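Local coordinates for NO-binding heme-dependent sensor protein (PDB 4U9J) that probably senses nitric oxide through a bound heme, and is modelled here with manganese protoporphyrin IX in the heme pocket, at residues 82-87 / 100-105; 93-98 / 126-131. The protein carries 3 engineered substitutions. One frame throughout, in Å; residues are numbered along the deposited sequence.

Interaction 1. Residues 82-87 / 100-105; sequences TDVVDK and DVIHLE. With MNH (manganese protoporphyrin IX), chain C.
V84 meets I102 obliquely, its CG1 branch 4.1 Å from I102 CG2, and the two side chains share the porphyrin as a common neighbour. With CG1 of V84 set trans to the backbone N (chi1 176°), that methyl also meets the vinyl group, 3.7 Å from CBC of the manganese porphyrin. I102 comes to the same pyrrole from above: its CG2 lies over the macrocycle, 3.6 Å from C2C, on the face where H103 binds. V85 points away from 100-105, yet its CG2 touches the neighbouring methyl CMC of the porphyrin. All three residues thus touch this one pyrrole or its substituents. H103, next to I102, is the axial ligand: its NE2 sits 2.2 Å from the manganese, and the plane of its imidazole takes in the meso carbon CHB.

The other branch of V84, CG2, slides past E105 in the opposite sense and lies 4.1 Å from its CB. Further out, K87 uses its aliphatic stem. Its CD rests 3.7 Å from CG1 of V101, while its CE lies 4.0 Å from CG of E105, the two side chains crossing at about a right angle. The bend at chi4 (-65°) turns the ammonium off this stem, and K87 NZ stays 5.1 Å from OE2 of E105, too far for a salt bridge, though the opposite charges may still attract. A long, weak ion pair runs from the same OE2 to K108.

The contact sets the short helix 82-85 and the turn after it against the proximal helix 98-109, whose first turns include a wide pi-type one at 100-102. F88 packs on V101 and I102, while L94 of helix 91-96 touches both V85 and I102.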
ATOM      1  N   THR A  82      -6.468  13.785   0.726  1.00 42.25           N
ATOM      2  CA  THR A  82      -6.138  14.473  -0.518  1.00 46.69           C
ATOM      3  C   THR A  82      -5.129  15.611  -0.279  1.00 45.12           C
ATOM      4  O   THR A  82      -4.271  15.890  -1.162  1.00 45.51           O
ATOM      5  CB  THR A  82      -7.448  15.013  -1.133  1.00 51.87           C
ATOM      6  OG1 THR A  82      -8.330  13.884  -1.294  1.00 49.47           O
ATOM      7  CG2 THR A  82      -7.211  15.587  -2.417  1.00 51.92           C
ATOM      8  N   ASP A  83      -5.204  16.252   0.900  1.00 46.43           N
ATOM      9  CA  ASP A  83      -4.252  17.308   1.248  1.00 47.68           C
ATOM     10  C   ASP A  83      -2.811  16.790   1.390  1.00 46.34           C
ATOM     11  O   ASP A  83      -1.838  17.493   1.037  1.00 52.45           O
ATOM     12  CB  ASP A  83      -4.691  17.988   2.521  1.00 48.48           C
ATOM     13  CG  ASP A  83      -4.859  16.992   3.701  1.00 55.36           C
ATOM     14  OD1 ASP A  83      -5.378  15.860   3.498  1.00 51.10           O
ATOM     15  OD2 ASP A  83      -4.415  17.300   4.834  1.00 60.71           O
ATOM     16  N   VAL A  84      -2.647  15.533   1.791  1.00 45.28           N
ATOM     17  CA  VAL A  84      -1.307  14.970   1.861  1.00 42.11           C
ATOM     18  C   VAL A  84      -0.733  14.688   0.447  1.00 46.06           C
ATOM     19  O   VAL A  84       0.375  15.113   0.112  1.00 44.61           O
ATOM     20  CB  VAL A  84      -1.308  13.699   2.744  1.00 42.26           C
ATOM     21  CG1 VAL A  84       0.015  13.075   2.752  1.00 44.30           C
ATOM     22  CG2 VAL A  84      -1.711  14.109   4.207  1.00 44.53           C
ATOM     23  N   VAL A  85      -1.528  14.061  -0.414  1.00 43.14           N
ATOM     24  CA  VAL A  85      -1.075  13.713  -1.777  1.00 43.88           C
ATOM     25  C   VAL A  85      -0.904  14.963  -2.646  1.00 45.21           C
ATOM     26  O   VAL A  85      -0.021  14.997  -3.471  1.00 44.34           O
ATOM     27  CB  VAL A  85      -2.027  12.753  -2.429  1.00 44.47           C
ATOM     28  CG1 VAL A  85      -1.543  12.359  -3.786  1.00 48.10           C
ATOM     29  CG2 VAL A  85      -2.019  11.424  -1.605  1.00 46.60           C
ATOM     30  N   ASP A  86      -1.698  16.019  -2.414  1.00 43.47           N
ATOM     31  CA  ASP A  86      -1.604  17.229  -3.222  1.00 45.75           C
ATOM     32  C   ASP A  86      -0.363  18.059  -2.860  1.00 43.88           C
ATOM     33  O   ASP A  86      -0.053  19.013  -3.536  1.00 49.39           O
ATOM     34  CB  ASP A  86      -2.900  18.073  -3.093  1.00 50.85           C
ATOM     35  CG  ASP A  86      -4.060  17.447  -3.883  1.00 55.96           C
ATOM     36  OD1 ASP A  86      -3.902  16.311  -4.486  1.00 62.78           O
ATOM     37  OD2 ASP A  86      -5.128  18.059  -3.899  1.00 60.82           O
ATOM     38  N   LYS A  87       0.394  17.627  -1.853  1.00 48.46           N
ATOM     39  CA  LYS A  87       1.718  18.191  -1.597  1.00 49.90           C
ATOM     40  C   LYS A  87       2.766  17.897  -2.720  1.00 52.04           C
ATOM     41  O   LYS A  87       3.807  18.550  -2.786  1.00 49.70           O
ATOM     42  CB  LYS A  87       2.244  17.622  -0.264  1.00 50.72           C
ATOM     43  CG  LYS A  87       1.566  18.232   1.021  1.00 55.74           C
ATOM     44  CD  LYS A  87       2.237  17.585   2.277  1.00 53.57           C
ATOM     45  CE  LYS A  87       1.556  17.935   3.625  1.00 59.36           C
ATOM     46  NZ  LYS A  87       1.688  19.375   3.894  1.00 66.57           N
ATOM     47  N   ASP A 100       9.436  11.160   5.102  1.00 42.46           N
ATOM     48  CA  ASP A 100       9.626  12.412   5.845  1.00 47.90           C
ATOM     49  C   ASP A 100       8.472  13.397   5.734  1.00 48.95           C
ATOM     50  O   ASP A 100       8.424  14.331   6.479  1.00 46.92           O
ATOM     51  CB  ASP A 100      10.885  13.142   5.383  1.00 53.85           C
ATOM     52  CG  ASP A 100      12.165  12.358   5.666  1.00 64.77           C
ATOM     53  OD1 ASP A 100      12.285  11.782   6.772  1.00 63.89           O
ATOM     54  OD2 ASP A 100      13.057  12.347   4.782  1.00 68.09           O
ATOM     55  N   VAL A 101       7.570  13.173   4.781  1.00 44.65           N
ATOM     56  CA  VAL A 101       6.405  14.013   4.565  1.00 46.29           C
ATOM     57  C   VAL A 101       5.110  13.218   4.735  1.00 41.82           C
ATOM     58  O   VAL A 101       4.351  13.492   5.624  1.00 42.33           O
ATOM     59  CB  VAL A 101       6.398  14.630   3.176  1.00 46.24           C
ATOM     60  CG1 VAL A 101       5.170  15.532   2.999  1.00 45.64           C
ATOM     61  CG2 VAL A 101       7.628  15.412   2.965  1.00 46.20           C
ATOM     62  N   ILE A 102       4.852  12.208   3.928  1.00 40.34           N
ATOM     63  CA  ILE A 102       3.590  11.494   4.057  1.00 40.85           C
ATOM     64  C   ILE A 102       3.442  10.816   5.437  1.00 42.15           C
ATOM     65  O   ILE A 102       2.468  11.044   6.116  1.00 41.81           O
ATOM     66  CB  ILE A 102       3.423  10.446   2.948  1.00 41.24           C
ATOM     67  CG1 ILE A 102       3.414  11.110   1.552  1.00 41.37           C
ATOM     68  CG2 ILE A 102       2.180   9.667   3.155  1.00 40.19           C
ATOM     69  CD1 ILE A 102       3.246  10.167   0.445  1.00 41.33           C
ATOM     70  N   HIS A 103       4.410  10.033   5.873  1.00 40.59           N
ATOM     71  CA  HIS A 103       4.233   9.207   7.020  1.00 43.69           C
ATOM     72  C   HIS A 103       4.513  10.102   8.259  1.00 43.66           C
ATOM     73  O   HIS A 103       4.019   9.847   9.354  1.00 43.39           O
ATOM     74  CB  HIS A 103       5.118   7.927   6.933  1.00 43.42           C
ATOM     75  CG  HIS A 103       4.554   6.827   6.045  1.00 43.48           C
ATOM     76  ND1 HIS A 103       5.307   5.761   5.587  1.00 39.90           N
ATOM     77  CD2 HIS A 103       3.305   6.631   5.556  1.00 42.55           C
ATOM     78  CE1 HIS A 103       4.533   4.964   4.862  1.00 42.46           C
ATOM     79  NE2 HIS A 103       3.312   5.475   4.796  1.00 36.95           N
ATOM     80  N   LEU A 104       5.244  11.195   8.069  1.00 45.31           N
ATOM     81  CA  LEU A 104       5.279  12.259   9.098  1.00 46.64           C
ATOM     82  C   LEU A 104       3.861  12.803   9.361  1.00 49.56           C
ATOM     83  O   LEU A 104       3.420  12.888  10.484  1.00 47.18           O
ATOM     84  CB  LEU A 104       6.191  13.409   8.681  1.00 50.91           C
ATOM     85  CG  LEU A 104       6.212  14.574   9.679  1.00 54.24           C
ATOM     86  CD1 LEU A 104       6.601  14.056  11.004  1.00 58.10           C
ATOM     87  CD2 LEU A 104       7.213  15.645   9.344  1.00 52.45           C
ATOM     88  N   GLU A 105       3.112  13.069   8.294  1.00 44.75           N
ATOM     89  CA  GLU A 105       1.758  13.554   8.482  1.00 47.06           C
ATOM     90  C   GLU A 105       0.843  12.506   9.110  1.00 42.72           C
ATOM     91  O   GLU A 105      -0.060  12.868   9.884  1.00 43.63           O
ATOM     92  CB  GLU A 105       1.122  14.011   7.142  1.00 46.81           C
ATOM     93  CG  GLU A 105       1.482  15.369   6.691  1.00 56.72           C
ATOM     94  CD  GLU A 105       1.081  16.365   7.698  1.00 53.17           C
ATOM     95  OE1 GLU A 105      -0.139  16.538   7.898  1.00 63.18           O
ATOM     96  OE2 GLU A 105       1.998  16.909   8.339  1.00 65.91           O
TER
HETATM   97 MN   MNH C 201       1.643   4.455   3.823  1.00 40.79          MN
HETATM   98  CHA MNH C 201       0.767   2.157   5.948  1.00 41.10           C
HETATM   99  CHB MNH C 201       3.659   2.385   2.340  1.00 39.78           C
HETATM  100  CHC MNH C 201       1.417   6.198   0.896  1.00 40.49           C
HETATM  101  CHD MNH C 201      -0.838   6.362   4.903  1.00 40.55           C
HETATM  102  NA  MNH C 201       2.209   2.455   4.201  1.00 40.26           N
HETATM  103  C1A MNH C 201       1.683   1.581   5.114  1.00 40.40           C
HETATM  104  C2A MNH C 201       2.208   0.227   4.872  1.00 39.30           C
HETATM  105  C3A MNH C 201       2.972   0.251   3.747  1.00 38.38           C
HETATM  106  C4A MNH C 201       2.981   1.669   3.354  1.00 39.42           C
HETATM  107  CMA MNH C 201       3.717  -0.818   2.964  1.00 37.16           C
HETATM  108  CAA MNH C 201       1.743  -0.969   5.734  1.00 39.33           C
HETATM  109  CBA MNH C 201       2.507  -1.192   7.042  1.00 40.96           C
HETATM  110  CGA MNH C 201       3.932  -1.687   7.072  1.00 41.61           C
HETATM  111  O1A MNH C 201       4.571  -1.742   8.149  1.00 44.93           O
HETATM  112  O2A MNH C 201       4.380  -1.963   5.925  1.00 39.77           O
HETATM  113  NB  MNH C 201       2.715   4.528   1.925  1.00 40.06           N
HETATM  114  C1B MNH C 201       3.480   3.439   1.404  1.00 39.89           C
HETATM  115  C2B MNH C 201       4.005   3.608   0.058  1.00 40.06           C
HETATM  116  C3B MNH C 201       3.295   4.758  -0.190  1.00 40.56           C
HETATM  117  C4B MNH C 201       2.435   5.269   0.836  1.00 40.24           C
HETATM  118  CMB MNH C 201       5.014   2.671  -0.640  1.00 39.92           C
HETATM  119  CAB MNH C 201       3.300   5.480  -1.474  1.00 41.33           C
HETATM  120  CBB MNH C 201       3.398   5.088  -2.870  1.00 42.45           C
HETATM  121  NC  MNH C 201       0.422   6.088   2.989  1.00 40.41           N
HETATM  122  C1C MNH C 201       0.483   6.703   1.733  1.00 40.66           C
HETATM  123  C2C MNH C 201      -0.481   7.792   1.543  1.00 41.08           C
HETATM  124  C3C MNH C 201      -1.093   7.782   2.724  1.00 40.64           C
HETATM  125  C4C MNH C 201      -0.560   6.790   3.612  1.00 40.46           C
HETATM  126  CMC MNH C 201      -0.701   8.637   0.267  1.00 42.52           C
HETATM  127  CAC MNH C 201      -2.184   8.681   3.146  1.00 40.66           C
HETATM  128  CBC MNH C 201      -1.892   9.986   3.641  1.00 40.94           C
HETATM  129  ND  MNH C 201       0.299   4.481   5.411  1.00 41.09           N
HETATM  130  C1D MNH C 201      -0.767   5.277   5.768  1.00 41.27           C
HETATM  131  C2D MNH C 201      -1.599   4.740   6.893  1.00 41.70           C
HETATM  132  C3D MNH C 201      -1.061   3.503   7.117  1.00 42.14           C
HETATM  133  C4D MNH C 201       0.019   3.308   6.197  1.00 41.84           C
HETATM  134  CMD MNH C 201      -2.739   5.490   7.489  1.00 42.84           C
HETATM  135  CAD MNH C 201      -1.488   2.472   8.145  1.00 42.76           C
HETATM  136  CBD MNH C 201      -0.859   2.673   9.509  1.00 46.71           C
HETATM  137  CGD MNH C 201      -1.429   1.687  10.538  1.00 47.25           C
HETATM  138  O1D MNH C 201      -2.226   0.815  10.138  1.00 45.78           O
HETATM  139  O2D MNH C 201      -1.165   1.747  11.794  1.00 51.01           O

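Interaction 2. Residues 93-98 / 126-131; sequences SLVMGI and NQIALR. With MNH (manganese protoporphyrin IX), chain C.
V95 and L130 carry the closest approach, CG1 of V95 coming to 3.7 Å from CD1 of L130 as the two side chains cross at a slant. The same CG1, held opposite the backbone N across the CA-CB bond (chi1 173°), also lies close to L130 CD2, so it sits at the leucine's fork. I128 meets the valine too, its CD1 4.1 Å from V95 CB, and also approaches that CG1. Beyond that, M96, bent at chi2 (-58°), brings its sulfur SD to 4.1 Å from CG2 of I128. At the opposite end I98 CD1 stands 4.2 Å from L130 CD2; it also reaches the porphyrin, 3.7 Å from the vinyl carbon CAB.

The contact is apolar, with no hydrogen bond crossing between the segments, and apart from the partly exposed M96 its residues are buried. The strand supplies alternate residues: I128 and L130 face the helix, while A129 between them faces away. This is the proximal half of the H-NOX fold, where helix 91-96, leading into the heme-ligating helix, packs on a four-stranded antiparallel sheet.

Strand 127-133 is an inner one of that sheet, paired through A129 and R131 with strand 117-123 and through I128 and L130 with strand 172-180. From strand 117-123, I118 touches both I98 and L130, and L122 touches M96. On the helical side, G97 breaks the helical backbone after helix 91-96 and stands at the N-cap of helix 98-109; I98, just after it, touches H103. L94, turned from the sheet, brings CD2 to 3.9 Å from porphyrin CBB.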
ATOM      1  N   SER A  93       8.691  12.823  -6.692  1.00 42.91           N
ATOM      2  CA  SER A  93       8.579  13.644  -5.459  1.00 40.50           C
ATOM      3  C   SER A  93       7.840  12.932  -4.385  1.00 41.12           C
ATOM      4  O   SER A  93       8.289  12.930  -3.290  1.00 43.68           O
ATOM      5  CB  SER A  93       7.857  14.996  -5.723  1.00 42.98           C
ATOM      6  OG  SER A  93       8.707  15.760  -6.504  1.00 54.57           O
ATOM      7  N   LEU A  94       6.689  12.366  -4.717  1.00 40.41           N
ATOM      8  CA  LEU A  94       5.909  11.645  -3.754  1.00 44.42           C
ATOM      9  C   LEU A  94       6.712  10.497  -3.169  1.00 41.36           C
ATOM     10  O   LEU A  94       6.734  10.330  -1.951  1.00 40.60           O
ATOM     11  CB  LEU A  94       4.613  11.107  -4.360  1.00 39.57           C
ATOM     12  CG  LEU A  94       3.660  10.462  -3.330  1.00 43.00           C
ATOM     13  CD1 LEU A  94       2.222  10.730  -3.686  1.00 41.04           C
ATOM     14  CD2 LEU A  94       3.892   8.921  -3.180  1.00 42.64           C
ATOM     15  N   VAL A  95       7.381   9.701  -4.007  1.00 37.22           N
ATOM     16  CA  VAL A  95       8.112   8.560  -3.498  1.00 38.37           C
ATOM     17  C   VAL A  95       9.238   9.026  -2.550  1.00 37.46           C
ATOM     18  O   VAL A  95       9.430   8.453  -1.478  1.00 40.81           O
ATOM     19  CB  VAL A  95       8.668   7.675  -4.643  1.00 39.19           C
ATOM     20  CG1 VAL A  95       9.591   6.564  -4.024  1.00 37.96           C
ATOM     21  CG2 VAL A  95       7.518   7.056  -5.455  1.00 40.48           C
ATOM     22  N   MET A  96       9.927  10.106  -2.906  1.00 38.86           N
ATOM     23  CA  MET A  96      11.003  10.624  -2.094  1.00 40.97           C
ATOM     24  C   MET A  96      10.481  11.250  -0.778  1.00 43.07           C
ATOM     25  O   MET A  96      11.267  11.370   0.177  1.00 45.60           O
ATOM     26  CB  MET A  96      11.832  11.647  -2.877  1.00 40.04           C
ATOM     27  CG  MET A  96      12.683  10.989  -4.015  1.00 43.12           C
ATOM     28  SD  MET A  96      13.836   9.716  -3.406  1.00 44.01           S
ATOM     29  CE  MET A  96      15.025  10.758  -2.641  1.00 46.74           C
ATOM     30  N   GLY A  97       9.179  11.553  -0.715  1.00 43.76           N
ATOM     31  CA  GLY A  97       8.540  12.150   0.470  1.00 43.71           C
ATOM     32  C   GLY A  97       7.727  11.160   1.287  1.00 41.58           C
ATOM     33  O   GLY A  97       7.047  11.587   2.184  1.00 41.83           O
ATOM     34  N   ILE A  98       7.761   9.857   0.983  1.00 39.33           N
ATOM     35  CA  ILE A  98       6.891   8.914   1.691  1.00 41.50           C
ATOM     36  C   ILE A  98       7.229   8.936   3.169  1.00 45.99           C
ATOM     37  O   ILE A  98       6.358   9.067   3.993  1.00 40.67           O
ATOM     38  CB  ILE A  98       7.012   7.504   1.186  1.00 39.90           C
ATOM     39  CG1 ILE A  98       6.387   7.375  -0.188  1.00 40.37           C
ATOM     40  CG2 ILE A  98       6.320   6.502   2.183  1.00 42.19           C
ATOM     41  CD1 ILE A  98       6.947   6.150  -0.970  1.00 37.76           C
ATOM     42  N   ASN A 126      16.586   7.973 -14.165  1.00 46.78           N
ATOM     43  CA  ASN A 126      15.212   8.031 -13.703  1.00 51.38           C
ATOM     44  C   ASN A 126      14.788   6.838 -12.857  1.00 48.99           C
ATOM     45  O   ASN A 126      13.669   6.349 -12.947  1.00 47.11           O
ATOM     46  CB  ASN A 126      14.308   8.181 -14.947  1.00 53.68           C
ATOM     47  CG  ASN A 126      14.482   9.541 -15.595  1.00 57.69           C
ATOM     48  OD1 ASN A 126      14.621   9.649 -16.788  1.00 59.15           O
ATOM     49  ND2 ASN A 126      14.513  10.603 -14.758  1.00 60.42           N
ATOM     50  N   GLN A 127      15.720   6.338 -12.060  1.00 42.97           N
ATOM     51  CA  GLN A 127      15.407   5.272 -11.143  1.00 41.34           C
ATOM     52  C   GLN A 127      15.447   5.784  -9.727  1.00 44.32           C
ATOM     53  O   GLN A 127      16.090   6.796  -9.422  1.00 41.87           O
ATOM     54  CB  GLN A 127      16.385   4.141 -11.324  1.00 41.20           C
ATOM     55  CG  GLN A 127      16.341   3.555 -12.714  1.00 44.77           C
ATOM     56  CD  GLN A 127      17.066   2.234 -12.754  1.00 49.59           C
ATOM     57  OE1 GLN A 127      18.097   2.014 -12.080  1.00 50.42           O
ATOM     58  NE2 GLN A 127      16.525   1.341 -13.494  1.00 53.03           N
ATOM     59  N   ILE A 128      14.756   5.034  -8.879  1.00 41.09           N
ATOM     60  CA  ILE A 128      14.735   5.262  -7.456  1.00 40.30           C
ATOM     61  C   ILE A 128      14.989   3.928  -6.700  1.00 42.48           C
ATOM     62  O   ILE A 128      14.375   2.907  -7.007  1.00 39.99           O
ATOM     63  CB  ILE A 128      13.391   5.821  -6.989  1.00 38.56           C
ATOM     64  CG1 ILE A 128      12.937   6.956  -7.894  1.00 43.28           C
ATOM     65  CG2 ILE A 128      13.473   6.179  -5.499  1.00 40.84           C
ATOM     66  CD1 ILE A 128      11.471   7.338  -7.655  1.00 45.91           C
ATOM     67  N   ALA A 129      15.886   3.953  -5.723  1.00 39.99           N
ATOM     68  CA  ALA A 129      16.125   2.802  -4.866  1.00 40.21           C
ATOM     69  C   ALA A 129      15.371   3.071  -3.601  1.00 41.81           C
ATOM     70  O   ALA A 129      15.735   3.965  -2.832  1.00 38.28           O
ATOM     71  CB  ALA A 129      17.581   2.619  -4.600  1.00 41.65           C
ATOM     72  N   LEU A 130      14.268   2.368  -3.428  1.00 38.49           N
ATOM     73  CA  LEU A 130      13.472   2.499  -2.233  1.00 38.76           C
ATOM     74  C   LEU A 130      13.718   1.336  -1.249  1.00 40.23           C
ATOM     75  O   LEU A 130      13.400   0.198  -1.532  1.00 38.37           O
ATOM     76  CB  LEU A 130      12.004   2.577  -2.633  1.00 37.55           C
ATOM     77  CG  LEU A 130      11.073   3.120  -1.539  1.00 43.16           C
ATOM     78  CD1 LEU A 130      11.340   4.599  -1.358  1.00 46.77           C
ATOM     79  CD2 LEU A 130       9.587   3.002  -1.878  1.00 47.47           C
ATOM     80  N   ARG A 131      14.323   1.615  -0.105  1.00 37.81           N
ATOM     81  CA  ARG A 131      14.564   0.633   0.947  1.00 40.24           C
ATOM     82  C   ARG A 131      13.400   0.593   1.925  1.00 43.76           C
ATOM     83  O   ARG A 131      13.026   1.612   2.498  1.00 42.77           O
ATOM     84  CB  ARG A 131      15.847   0.959   1.681  1.00 41.45           C
ATOM     85  CG  ARG A 131      16.422  -0.147   2.608  1.00 41.63           C
ATOM     86  CD  ARG A 131      17.728   0.340   3.263  1.00 46.04           C
ATOM     87  NE  ARG A 131      18.429  -0.653   4.079  1.00 47.75           N
ATOM     88  CZ  ARG A 131      17.997  -1.012   5.283  1.00 50.99           C
ATOM     89  NH1 ARG A 131      16.851  -0.522   5.737  1.00 47.41           N
ATOM     90  NH2 ARG A 131      18.646  -1.910   5.992  1.00 54.43           N
TER
HETATM   91 MN   MNH C 201       1.643   4.455   3.823  1.00 40.79          MN
HETATM   92  CHA MNH C 201       0.767   2.157   5.948  1.00 41.10           C
HETATM   93  CHB MNH C 201       3.659   2.385   2.340  1.00 39.78           C
HETATM   94  CHC MNH C 201       1.417   6.198   0.896  1.00 40.49           C
HETATM   95  CHD MNH C 201      -0.838   6.362   4.903  1.00 40.55           C
HETATM   96  NA  MNH C 201       2.209   2.455   4.201  1.00 40.26           N
HETATM   97  C1A MNH C 201       1.683   1.581   5.114  1.00 40.40           C
HETATM   98  C2A MNH C 201       2.208   0.227   4.872  1.00 39.30           C
HETATM   99  C3A MNH C 201       2.972   0.251   3.747  1.00 38.38           C
HETATM  100  C4A MNH C 201       2.981   1.669   3.354  1.00 39.42           C
HETATM  101  CMA MNH C 201       3.717  -0.818   2.964  1.00 37.16           C
HETATM  102  CAA MNH C 201       1.743  -0.969   5.734  1.00 39.33           C
HETATM  103  CBA MNH C 201       2.507  -1.192   7.042  1.00 40.96           C
HETATM  104  CGA MNH C 201       3.932  -1.687   7.072  1.00 41.61           C
HETATM  105  O1A MNH C 201       4.571  -1.742   8.149  1.00 44.93           O
HETATM  106  O2A MNH C 201       4.380  -1.963   5.925  1.00 39.77           O
HETATM  107  NB  MNH C 201       2.715   4.528   1.925  1.00 40.06           N
HETATM  108  C1B MNH C 201       3.480   3.439   1.404  1.00 39.89           C
HETATM  109  C2B MNH C 201       4.005   3.608   0.058  1.00 40.06           C
HETATM  110  C3B MNH C 201       3.295   4.758  -0.190  1.00 40.56           C
HETATM  111  C4B MNH C 201       2.435   5.269   0.836  1.00 40.24           C
HETATM  112  CMB MNH C 201       5.014   2.671  -0.640  1.00 39.92           C
HETATM  113  CAB MNH C 201       3.300   5.480  -1.474  1.00 41.33           C
HETATM  114  CBB MNH C 201       3.398   5.088  -2.870  1.00 42.45           C
HETATM  115  NC  MNH C 201       0.422   6.088   2.989  1.00 40.41           N
HETATM  116  C1C MNH C 201       0.483   6.703   1.733  1.00 40.66           C
HETATM  117  C2C MNH C 201      -0.481   7.792   1.543  1.00 41.08           C
HETATM  118  C3C MNH C 201      -1.093   7.782   2.724  1.00 40.64           C
HETATM  119  C4C MNH C 201      -0.560   6.790   3.612  1.00 40.46           C
HETATM  120  CMC MNH C 201      -0.701   8.637   0.267  1.00 42.52           C
HETATM  121  CAC MNH C 201      -2.184   8.681   3.146  1.00 40.66           C
HETATM  122  CBC MNH C 201      -1.892   9.986   3.641  1.00 40.94           C
HETATM  123  ND  MNH C 201       0.299   4.481   5.411  1.00 41.09           N
HETATM  124  C1D MNH C 201      -0.767   5.277   5.768  1.00 41.27           C
HETATM  125  C2D MNH C 201      -1.599   4.740   6.893  1.00 41.70           C
HETATM  126  C3D MNH C 201      -1.061   3.503   7.117  1.00 42.14           C
HETATM  127  C4D MNH C 201       0.019   3.308   6.197  1.00 41.84           C
HETATM  128  CMD MNH C 201      -2.739   5.490   7.489  1.00 42.84           C
HETATM  129  CAD MNH C 201      -1.488   2.472   8.145  1.00 42.76           C
HETATM  130  CBD MNH C 201      -0.859   2.673   9.509  1.00 46.71           C
HETATM  131  CGD MNH C 201      -1.429   1.687  10.538  1.00 47.25           C
HETATM  132  O1D MNH C 201      -2.226   0.815  10.138  1.00 45.78           O
HETATM  133  O2D MNH C 201      -1.165   1.747  11.794  1.00 51.01           O

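Going from the N terminus, the chain passes 82-87, then 93-98, then 100-105, and reaches 126-131 last, so the two contacts cross rather than nest. Interaction 1 closes a short loop that contains helix 91-96; interaction 2 closes a longer one running through helix 98-109 and strand 117-123. They join where helix 98-109 begins: I102 N probably donates to G97 O and H103 N to I98 O. Interaction 1 ties helix 82-85 to the ligand-bearing helix, interaction 2 ties helix 91-96 to the sheet, and both touch the porphyrin.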